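Local coordinates for phosphatidylinositol 4,5-bisphosphate-binding protein SLM1 (Saccharomyces cerevisiae, PDB 4A6F), which binds phosphatidylinositol 4,5-bisphosphate, probably through the PH domain, and acts with SLM2 as an effector of TORC2 and calcineurin signalling in yeast, at residues Gly75-Phe80 and Asp101-Met106; Ser9-Arg14 and Lys24-Leu29. All blocks are in the same frame, centred on the assembly; numbering follows the deposited sequence.

Both contacts belong to the PH domain of SLM1. Interaction 2 comes first along the chain and closes before interaction 1 opens. It pairs strands 8-16 and 21-29, the first hairpin of the antiparallel sheet. Interaction 1 sets the loop before strand 79-84 and the start of that strand against the first turn of the C-terminal helix 103-115. Their centres lie 13 Å apart and their nearest atoms about 4 Å, without touching. Strand 95-99 runs between strands 8-16 and 79-84, and its Phe98 meets Phe80 of interaction 1 and Tyr27 of interaction 2. Trp109 of the helix also touches both. Both contacts thus contribute to the packing of the C-terminal helix on the sheet, as in PH domains.

Interaction 1 (Gly75-Phe80 and Asp101-Met106); sequences GSDAKF and DSYESM. With SEP (phosphoserine), chain E.
A water links Asp77 to Tyr103. It donates to Asp77 OD1 at 2.9 Å and accepts from the backbone N of Tyr103 at the start of the helix. No direct hydrogen bond crosses this contact. The other carboxylate oxygen, Asp77 OD2, accepts from Asn66 N and also lies against Tyr103 CB. With chi1 at 60°, Asp77 CG sits between its backbone N and carbonyl carbon, and the carboxylate is turned to the helix start. The carbonyl Asp77 O meets the edge of the Tyr103 ring, in its plane, 3.3 Å from CD1. This oxygen is buried and has no hydrogen-bond partner in the model.

Here the loop leading into strand 79-84 meets the first turn of the C-terminal helix of the PH domain. Ser102 is the N-cap: its OG accepts from Ser105 N at 3.2 Å. Ser76 makes an ST turn, with its OG accepting from Ala78 N. Ala78 CB then packs on Ser102 O at 3.4 Å.

Met106 points toward the strand. Its CG is anti to the backbone N (chi1 175°), and the chain bends at chi2 and chi3. CG touches Ala78 O and comes to the edge of the Phe80 ring, 3.8 Å from CD1. Lys79 points away from the helix: its chain is extended beyond CG, and NZ donates to O1P of a bound phosphoserine at 3.0 Å. Lys99 NZ also bonds this ligand.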
ATOM      1  N   GLY A  75      13.587 -17.277 -28.981  1.00 76.89           N
ATOM      2  CA  GLY A  75      12.506 -17.452 -28.016  1.00 73.16           C
ATOM      3  C   GLY A  75      12.563 -16.384 -26.925  1.00 61.84           C
ATOM      4  O   GLY A  75      13.642 -15.924 -26.551  1.00 65.72           O
ATOM      5  N   SER A  76      11.397 -15.991 -26.422  1.00 49.22           N
ATOM      6  CA  SER A  76      11.321 -14.954 -25.395  1.00 32.36           C
ATOM      7  C   SER A  76      11.998 -15.370 -24.094  1.00 26.73           C
ATOM      8  O   SER A  76      11.815 -16.491 -23.622  1.00 36.74           O
ATOM      9  CB  SER A  76       9.865 -14.565 -25.119  1.00 34.77           C
ATOM     10  OG  SER A  76       9.768 -13.784 -23.937  1.00 27.42           O
ATOM     11  N   ASP A  77      12.784 -14.453 -23.528  1.00 25.72           N
ATOM     12  CA  ASP A  77      13.349 -14.607 -22.194  1.00 27.11           C
ATOM     13  C   ASP A  77      12.706 -13.582 -21.261  1.00 28.14           C
ATOM     14  O   ASP A  77      13.353 -13.055 -20.356  1.00 27.69           O
ATOM     15  CB  ASP A  77      14.869 -14.387 -22.224  1.00 31.16           C
ATOM     16  CG  ASP A  77      15.245 -12.996 -22.711  1.00 31.76           C
ATOM     17  OD1 ASP A  77      14.395 -12.331 -23.340  1.00 30.93           O
ATOM     18  OD2 ASP A  77      16.393 -12.566 -22.471  1.00 40.92           O
ATOM     19  N   ALA A  78      11.424 -13.295 -21.493  1.00 22.38           N
ATOM     20  CA  ALA A  78      10.741 -12.233 -20.771  1.00 23.09           C
ATOM     21  C   ALA A  78       9.483 -12.746 -20.060  1.00 16.59           C
ATOM     22  O   ALA A  78       8.508 -12.003 -19.904  1.00 17.94           O
ATOM     23  CB  ALA A  78      10.375 -11.100 -21.723  1.00 23.18           C
ATOM     24  N   LYS A  79       9.510 -14.001 -19.620  1.00 17.08           N
ATOM     25  CA  LYS A  79       8.332 -14.617 -19.008  1.00 17.98           C
ATOM     26  C   LYS A  79       8.499 -14.846 -17.511  1.00 17.72           C
ATOM     27  O   LYS A  79       9.610 -15.016 -17.003  1.00 18.74           O
ATOM     28  CB  LYS A  79       8.045 -15.976 -19.638  1.00 17.43           C
ATOM     29  CG  LYS A  79       7.677 -15.975 -21.093  1.00 19.69           C
ATOM     30  CD  LYS A  79       7.545 -17.437 -21.519  1.00 24.57           C
ATOM     31  CE  LYS A  79       7.269 -17.611 -22.986  1.00 37.56           C
ATOM     32  NZ  LYS A  79       7.416 -19.062 -23.327  1.00 35.75           N
ATOM     33  N   PHE A  80       7.373 -14.881 -16.812  1.00 16.81           N
ATOM     34  CA  PHE A  80       7.366 -15.268 -15.405  1.00 18.06           C
ATOM     35  C   PHE A  80       6.060 -15.974 -15.074  1.00 16.38           C
ATOM     36  O   PHE A  80       5.064 -15.837 -15.793  1.00 17.97           O
ATOM     37  CB  PHE A  80       7.623 -14.073 -14.467  1.00 15.88           C
ATOM     38  CG  PHE A  80       6.503 -13.057 -14.422  1.00 15.64           C
ATOM     39  CD1 PHE A  80       6.478 -11.984 -15.305  1.00 17.31           C
ATOM     40  CD2 PHE A  80       5.504 -13.145 -13.462  1.00 17.75           C
ATOM     41  CE1 PHE A  80       5.463 -11.030 -15.255  1.00 15.75           C
ATOM     42  CE2 PHE A  80       4.488 -12.197 -13.407  1.00 18.85           C
ATOM     43  CZ  PHE A  80       4.467 -11.139 -14.307  1.00 20.26           C
ATOM     44  N   ASP A 101       7.820  -7.203 -22.342  1.00 21.41           N
ATOM     45  CA  ASP A 101       8.506  -6.770 -23.567  1.00 25.41           C
ATOM     46  C   ASP A 101       9.984  -7.168 -23.621  1.00 23.79           C
ATOM     47  O   ASP A 101      10.568  -7.295 -24.706  1.00 26.33           O
ATOM     48  CB  ASP A 101       8.394  -5.249 -23.719  1.00 36.93           C
ATOM     49  CG  ASP A 101       6.956  -4.762 -23.677  1.00 61.14           C
ATOM     50  OD1 ASP A 101       6.038  -5.607 -23.744  1.00 71.53           O
ATOM     51  OD2 ASP A 101       6.741  -3.532 -23.571  1.00 68.68           O
ATOM     52  N   SER A 102      10.598  -7.335 -22.456  1.00 20.53           N
ATOM     53  CA  SER A 102      12.008  -7.688 -22.375  1.00 29.60           C
ATOM     54  C   SER A 102      12.314  -8.381 -21.049  1.00 25.21           C
ATOM     55  O   SER A 102      11.486  -8.364 -20.140  1.00 20.75           O
ATOM     56  CB  SER A 102      12.867  -6.427 -22.508  1.00 32.01           C
ATOM     57  OG  SER A 102      12.556  -5.492 -21.484  1.00 27.84           O
ATOM     58  N   TYR A 103      13.498  -8.987 -20.941  1.00 23.92           N
ATOM     59  CA  TYR A 103      13.945  -9.573 -19.676  1.00 19.55           C
ATOM     60  C   TYR A 103      13.946  -8.522 -18.572  1.00 24.87           C
ATOM     61  O   TYR A 103      13.521  -8.787 -17.443  1.00 22.96           O
ATOM     62  CB  TYR A 103      15.343 -10.195 -19.814  1.00 22.69           C
ATOM     63  CG  TYR A 103      15.898 -10.750 -18.514  1.00 23.40           C
ATOM     64  CD1 TYR A 103      15.591 -12.042 -18.100  1.00 28.66           C
ATOM     65  CD2 TYR A 103      16.746  -9.988 -17.709  1.00 28.71           C
ATOM     66  CE1 TYR A 103      16.097 -12.557 -16.911  1.00 30.77           C
ATOM     67  CE2 TYR A 103      17.262 -10.496 -16.518  1.00 29.98           C
ATOM     68  CZ  TYR A 103      16.928 -11.780 -16.126  1.00 31.85           C
ATOM     69  OH  TYR A 103      17.422 -12.293 -14.953  1.00 37.01           O
ATOM     70  N   GLU A 104      14.419  -7.326 -18.914  1.00 25.23           N
ATOM     71  CA  GLU A 104      14.510  -6.212 -17.972  1.00 30.45           C
ATOM     72  C   GLU A 104      13.143  -5.808 -17.429  1.00 27.00           C
ATOM     73  O   GLU A 104      12.968  -5.656 -16.213  1.00 24.45           O
ATOM     74  CB  GLU A 104      15.194  -5.004 -18.632  1.00 35.99           C
ATOM     75  CG  GLU A 104      16.689  -5.179 -18.920  1.00 40.27           C
ATOM     76  CD  GLU A 104      16.999  -6.231 -19.984  1.00 41.32           C
ATOM     77  OE1 GLU A 104      16.193  -6.422 -20.926  1.00 31.88           O
ATOM     78  OE2 GLU A 104      18.073  -6.863 -19.882  1.00 43.12           O
ATOM     79  N   SER A 105      12.171  -5.638 -18.328  1.00 25.42           N
ATOM     80  CA  SER A 105      10.817  -5.309 -17.911  1.00 19.82           C
ATOM     81  C   SER A 105      10.210  -6.453 -17.098  1.00 16.15           C
ATOM     82  O   SER A 105       9.534  -6.216 -16.092  1.00 19.37           O
ATOM     83  CB  SER A 105       9.927  -4.993 -19.114  1.00 23.21           C
ATOM     84  OG  SER A 105       8.610  -4.712 -18.682  1.00 28.75           O
ATOM     85  N   MET A 106      10.468  -7.688 -17.525  1.00 17.87           N
ATOM     86  CA  MET A 106       9.958  -8.852 -16.796  1.00 20.16           C
ATOM     87  C   MET A 106      10.481  -8.856 -15.364  1.00 19.06           C
ATOM     88  O   MET A 106       9.736  -9.128 -14.418  1.00 19.80           O
ATOM     89  CB  MET A 106      10.316 -10.158 -17.508  1.00 20.36           C
ATOM     90  CG  MET A 106       9.907 -11.412 -16.742  1.00 19.10           C
ATOM     91  SD  MET A 106      11.119 -11.885 -15.476  1.00 22.05           S
ATOM     92  CE  MET A 106      12.338 -12.637 -16.539  1.00 22.67           C
TER
HETATM   93  N   SEP E1585       5.849 -20.669 -26.516  1.00 90.31           N
HETATM   94  CA  SEP E1585       5.085 -20.018 -25.344  1.00 86.37           C
HETATM   95  CB  SEP E1585       4.105 -18.956 -25.814  1.00 84.54           C
HETATM   96  OG  SEP E1585       4.821 -17.786 -26.100  1.00 85.00           O
HETATM   97  C   SEP E1585       4.434 -20.917 -24.359  1.00 84.65           C
HETATM   98  O   SEP E1585       4.787 -22.113 -24.206  1.00 84.04           O
HETATM   99  OXT SEP E1585       3.447 -20.385 -23.456  1.00  0.00           O
HETATM  100  P   SEP E1585       6.106 -17.961 -26.909  1.00 85.95           P
HETATM  101  O1P SEP E1585       7.162 -18.985 -26.362  1.00 85.51           O
HETATM  102  O2P SEP E1585       5.790 -18.421 -28.319  1.00 85.27           O
HETATM  103  O3P SEP E1585       6.700 -16.806 -26.790  1.00 84.76           O
HETATM  104  O   HOH W   1      14.755  -9.480 -23.527  1.00 33.68           O

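Interaction 2 (Ser9-Arg14 and Lys24-Leu29); sequences SGFLER and KGYYVL
Gly10 and Tyr27 form a hydrogen-bonded antiparallel pair. Tyr27 N donates to Gly10 O at 2.8 Å, and Gly10 N donates back to Tyr27 O. Leu12 and Gly25 pair in the same way: Leu12 N to Gly25 O and Gly25 N to Leu12 O are both 3.0 Å. At the non-hydrogen-bonded pair between them, Phe11 and Tyr26 make a T-shaped stack. The edge of Tyr26 points at the face of Phe11, with the planes at 71°. Tyr26 CD1 lies over the centre of the Phe11 ring, 3.6 Å above its plane. Tyr26 CG is anti to its backbone N (chi1 -173°), which lays the ring across the neighbouring strand. Gly10 N is over one of its faces, and CE1 is 3.7 Å from Gly10 CA.

Tyr27 points to the other face of the sheet. Leu12 CB packs 3.5 Å from its CD1. Arg14 NH1 donates to Tyr27 OH at 3.0 Å, in the guanidinium plane; the guanidinium and Tyr27 ring planes are 79° apart. Glu36 positions this arginine through a salt bridge to the same NH1. On the Phe11 face, Ser9 OG is hydrogen-bonded to Glu6 OE2.

Strand 8-16 is flanked by strand 95-99 and strand 21-29 by strand 33-37. Leu12 and Tyr27 face helix 103-115, where both touch Trp109.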
ATOM      1  N   SER A   9       2.677  -0.081 -13.465  1.00 16.92           N
ATOM      2  CA  SER A   9       1.696  -0.322 -14.500  1.00 16.45           C
ATOM      3  C   SER A   9       2.403  -0.530 -15.817  1.00 17.55           C
ATOM      4  O   SER A   9       3.542  -0.094 -16.001  1.00 21.89           O
ATOM      5  CB  SER A   9       0.717   0.852 -14.624  1.00 25.66           C
ATOM      6  OG  SER A   9       1.413   2.069 -14.861  1.00 29.29           O
ATOM      7  N   GLY A  10       1.720  -1.184 -16.747  1.00 12.79           N
ATOM      8  CA  GLY A  10       2.308  -1.392 -18.051  1.00 17.17           C
ATOM      9  C   GLY A  10       1.624  -2.526 -18.770  1.00 13.62           C
ATOM     10  O   GLY A  10       0.812  -3.243 -18.182  1.00 15.13           O
ATOM     11  N   PHE A  11       1.948  -2.682 -20.049  1.00 15.00           N
ATOM     12  CA  PHE A  11       1.357  -3.754 -20.838  1.00 13.67           C
ATOM     13  C   PHE A  11       2.075  -5.071 -20.556  1.00 14.12           C
ATOM     14  O   PHE A  11       3.299  -5.103 -20.448  1.00 16.17           O
ATOM     15  CB  PHE A  11       1.415  -3.406 -22.329  1.00 16.07           C
ATOM     16  CG  PHE A  11       0.498  -2.279 -22.718  1.00 17.28           C
ATOM     17  CD1 PHE A  11      -0.809  -2.539 -23.072  1.00 15.70           C
ATOM     18  CD2 PHE A  11       0.940  -0.964 -22.722  1.00 18.09           C
ATOM     19  CE1 PHE A  11      -1.677  -1.503 -23.435  1.00 16.25           C
ATOM     20  CE2 PHE A  11       0.078   0.072 -23.077  1.00 18.97           C
ATOM     21  CZ  PHE A  11      -1.230  -0.205 -23.433  1.00 21.55           C
ATOM     22  N   LEU A  12       1.296  -6.144 -20.416  1.00 14.12           N
ATOM     23  CA  LEU A  12       1.835  -7.505 -20.285  1.00 13.02           C
ATOM     24  C   LEU A  12       0.998  -8.433 -21.146  1.00 14.09           C
ATOM     25  O   LEU A  12      -0.174  -8.181 -21.343  1.00 16.36           O
ATOM     26  CB  LEU A  12       1.714  -7.991 -18.839  1.00 14.77           C
ATOM     27  CG  LEU A  12       2.721  -7.450 -17.822  1.00 16.41           C
ATOM     28  CD1 LEU A  12       2.363  -7.944 -16.423  1.00 19.41           C
ATOM     29  CD2 LEU A  12       4.115  -7.852 -18.229  1.00 17.64           C
ATOM     30  N   GLU A  13       1.600  -9.508 -21.648  1.00 13.13           N
ATOM     31  CA  GLU A  13       0.809 -10.540 -22.329  1.00 14.39           C
ATOM     32  C   GLU A  13       0.571 -11.687 -21.355  1.00 18.58           C
ATOM     33  O   GLU A  13       1.469 -12.077 -20.619  1.00 15.98           O
ATOM     34  CB  GLU A  13       1.526 -11.049 -23.575  1.00 17.82           C
ATOM     35  CG  GLU A  13       1.702  -9.993 -24.652  1.00 22.13           C
ATOM     36  CD  GLU A  13       2.476 -10.505 -25.837  1.00 22.67           C
ATOM     37  OE1 GLU A  13       1.918 -11.328 -26.592  1.00 28.41           O
ATOM     38  OE2 GLU A  13       3.646 -10.087 -26.003  1.00 24.73           O
ATOM     39  N   ARG A  14      -0.644 -12.216 -21.327  1.00 13.38           N
ATOM     40  CA  ARG A  14      -0.927 -13.345 -20.452  1.00 14.92           C
ATOM     41  C   ARG A  14      -1.327 -14.556 -21.277  1.00 17.69           C
ATOM     42  O   ARG A  14      -2.133 -14.435 -22.193  1.00 18.81           O
ATOM     43  CB  ARG A  14      -2.058 -13.003 -19.475  1.00 18.95           C
ATOM     44  CG  ARG A  14      -2.267 -14.097 -18.442  1.00 22.08           C
ATOM     45  CD  ARG A  14      -3.196 -13.668 -17.327  1.00 30.72           C
ATOM     46  NE  ARG A  14      -4.554 -14.158 -17.541  1.00 42.78           N
ATOM     47  CZ  ARG A  14      -5.556 -13.412 -17.990  1.00 44.18           C
ATOM     48  NH1 ARG A  14      -5.360 -12.132 -18.267  1.00 42.22           N
ATOM     49  NH2 ARG A  14      -6.756 -13.948 -18.155  1.00 48.75           N
ATOM     50  N   LYS A  24      -2.663  -9.426 -24.807  1.00 20.13           N
ATOM     51  CA  LYS A  24      -2.040  -8.290 -24.160  1.00 18.12           C
ATOM     52  C   LYS A  24      -3.100  -7.465 -23.434  1.00 21.95           C
ATOM     53  O   LYS A  24      -4.195  -7.216 -23.962  1.00 20.67           O
ATOM     54  CB  LYS A  24      -1.281  -7.437 -25.182  1.00 14.75           C
ATOM     55  CG  LYS A  24      -0.382  -6.384 -24.559  1.00 18.98           C
ATOM     56  CD  LYS A  24       0.472  -5.687 -25.618  1.00 22.21           C
ATOM     57  CE  LYS A  24      -0.401  -4.894 -26.581  1.00 36.44           C
ATOM     58  NZ  LYS A  24       0.418  -4.168 -27.592  1.00 42.38           N
ATOM     59  N   GLY A  25      -2.777  -7.066 -22.207  1.00 16.47           N
ATOM     60  CA  GLY A  25      -3.650  -6.250 -21.391  1.00 19.49           C
ATOM     61  C   GLY A  25      -2.811  -5.184 -20.719  1.00 16.45           C
ATOM     62  O   GLY A  25      -1.579  -5.235 -20.761  1.00 16.96           O
ATOM     63  N   TYR A  26      -3.475  -4.204 -20.112  1.00 14.23           N
ATOM     64  CA  TYR A  26      -2.764  -3.165 -19.389  1.00 12.70           C
ATOM     65  C   TYR A  26      -2.892  -3.461 -17.907  1.00 14.92           C
ATOM     66  O   TYR A  26      -3.979  -3.439 -17.383  1.00 14.33           O
ATOM     67  CB  TYR A  26      -3.328  -1.773 -19.703  1.00 17.32           C
ATOM     68  CG  TYR A  26      -2.490  -0.665 -19.098  1.00 15.38           C
ATOM     69  CD1 TYR A  26      -1.284  -0.282 -19.686  1.00 13.78           C
ATOM     70  CD2 TYR A  26      -2.890  -0.015 -17.936  1.00 14.76           C
ATOM     71  CE1 TYR A  26      -0.495   0.710 -19.133  1.00 18.00           C
ATOM     72  CE2 TYR A  26      -2.109   0.997 -17.383  1.00 20.58           C
ATOM     73  CZ  TYR A  26      -0.916   1.353 -17.988  1.00 22.98           C
ATOM     74  OH  TYR A  26      -0.124   2.351 -17.454  1.00 22.95           O
ATOM     75  N   TYR A  27      -1.773  -3.757 -17.248  1.00 16.50           N
ATOM     76  CA  TYR A  27      -1.807  -4.193 -15.857  1.00 15.80           C
ATOM     77  C   TYR A  27      -1.433  -3.083 -14.892  1.00 17.09           C
ATOM     78  O   TYR A  27      -0.536  -2.271 -15.167  1.00 16.04           O
ATOM     79  CB  TYR A  27      -0.891  -5.417 -15.664  1.00 13.95           C
ATOM     80  CG  TYR A  27      -1.480  -6.648 -16.308  1.00 15.62           C
ATOM     81  CD1 TYR A  27      -1.391  -6.851 -17.691  1.00 17.18           C
ATOM     82  CD2 TYR A  27      -2.189  -7.574 -15.553  1.00 15.31           C
ATOM     83  CE1 TYR A  27      -1.974  -7.957 -18.288  1.00 14.70           C
ATOM     84  CE2 TYR A  27      -2.760  -8.694 -16.144  1.00 15.86           C
ATOM     85  CZ  TYR A  27      -2.651  -8.880 -17.505  1.00 16.67           C
ATOM     86  OH  TYR A  27      -3.238  -9.984 -18.084  1.00 15.65           O
ATOM     87  N   VAL A  28      -2.125  -3.061 -13.756  1.00 12.05           N
ATOM     88  CA  VAL A  28      -1.861  -2.096 -12.712  1.00 13.03           C
ATOM     89  C   VAL A  28      -1.675  -2.854 -11.416  1.00 15.81           C
ATOM     90  O   VAL A  28      -2.562  -3.585 -10.976  1.00 16.83           O
ATOM     91  CB  VAL A  28      -3.025  -1.095 -12.543  1.00 18.90           C
ATOM     92  CG1 VAL A  28      -2.736  -0.150 -11.408  1.00 19.86           C
ATOM     93  CG2 VAL A  28      -3.249  -0.326 -13.860  1.00 15.26           C
ATOM     94  N   LEU A  29      -0.509  -2.671 -10.819  1.00 10.17           N
ATOM     95  CA  LEU A  29      -0.183  -3.296  -9.545  1.00 12.93           C
ATOM     96  C   LEU A  29      -0.425  -2.330  -8.383  1.00 13.32           C
ATOM     97  O   LEU A  29       0.131  -1.237  -8.354  1.00 15.33           O
ATOM     98  CB  LEU A  29       1.284  -3.734  -9.563  1.00 12.53           C
ATOM     99  CG  LEU A  29       1.827  -4.412  -8.308  1.00 13.80           C
ATOM    100  CD1 LEU A  29       1.089  -5.729  -8.003  1.00 14.83           C
ATOM    101  CD2 LEU A  29       3.315  -4.672  -8.492  1.00 16.97           C
TER
HETATM  102  O   HOH W   2       2.547   2.601 -17.972  1.00 31.65           O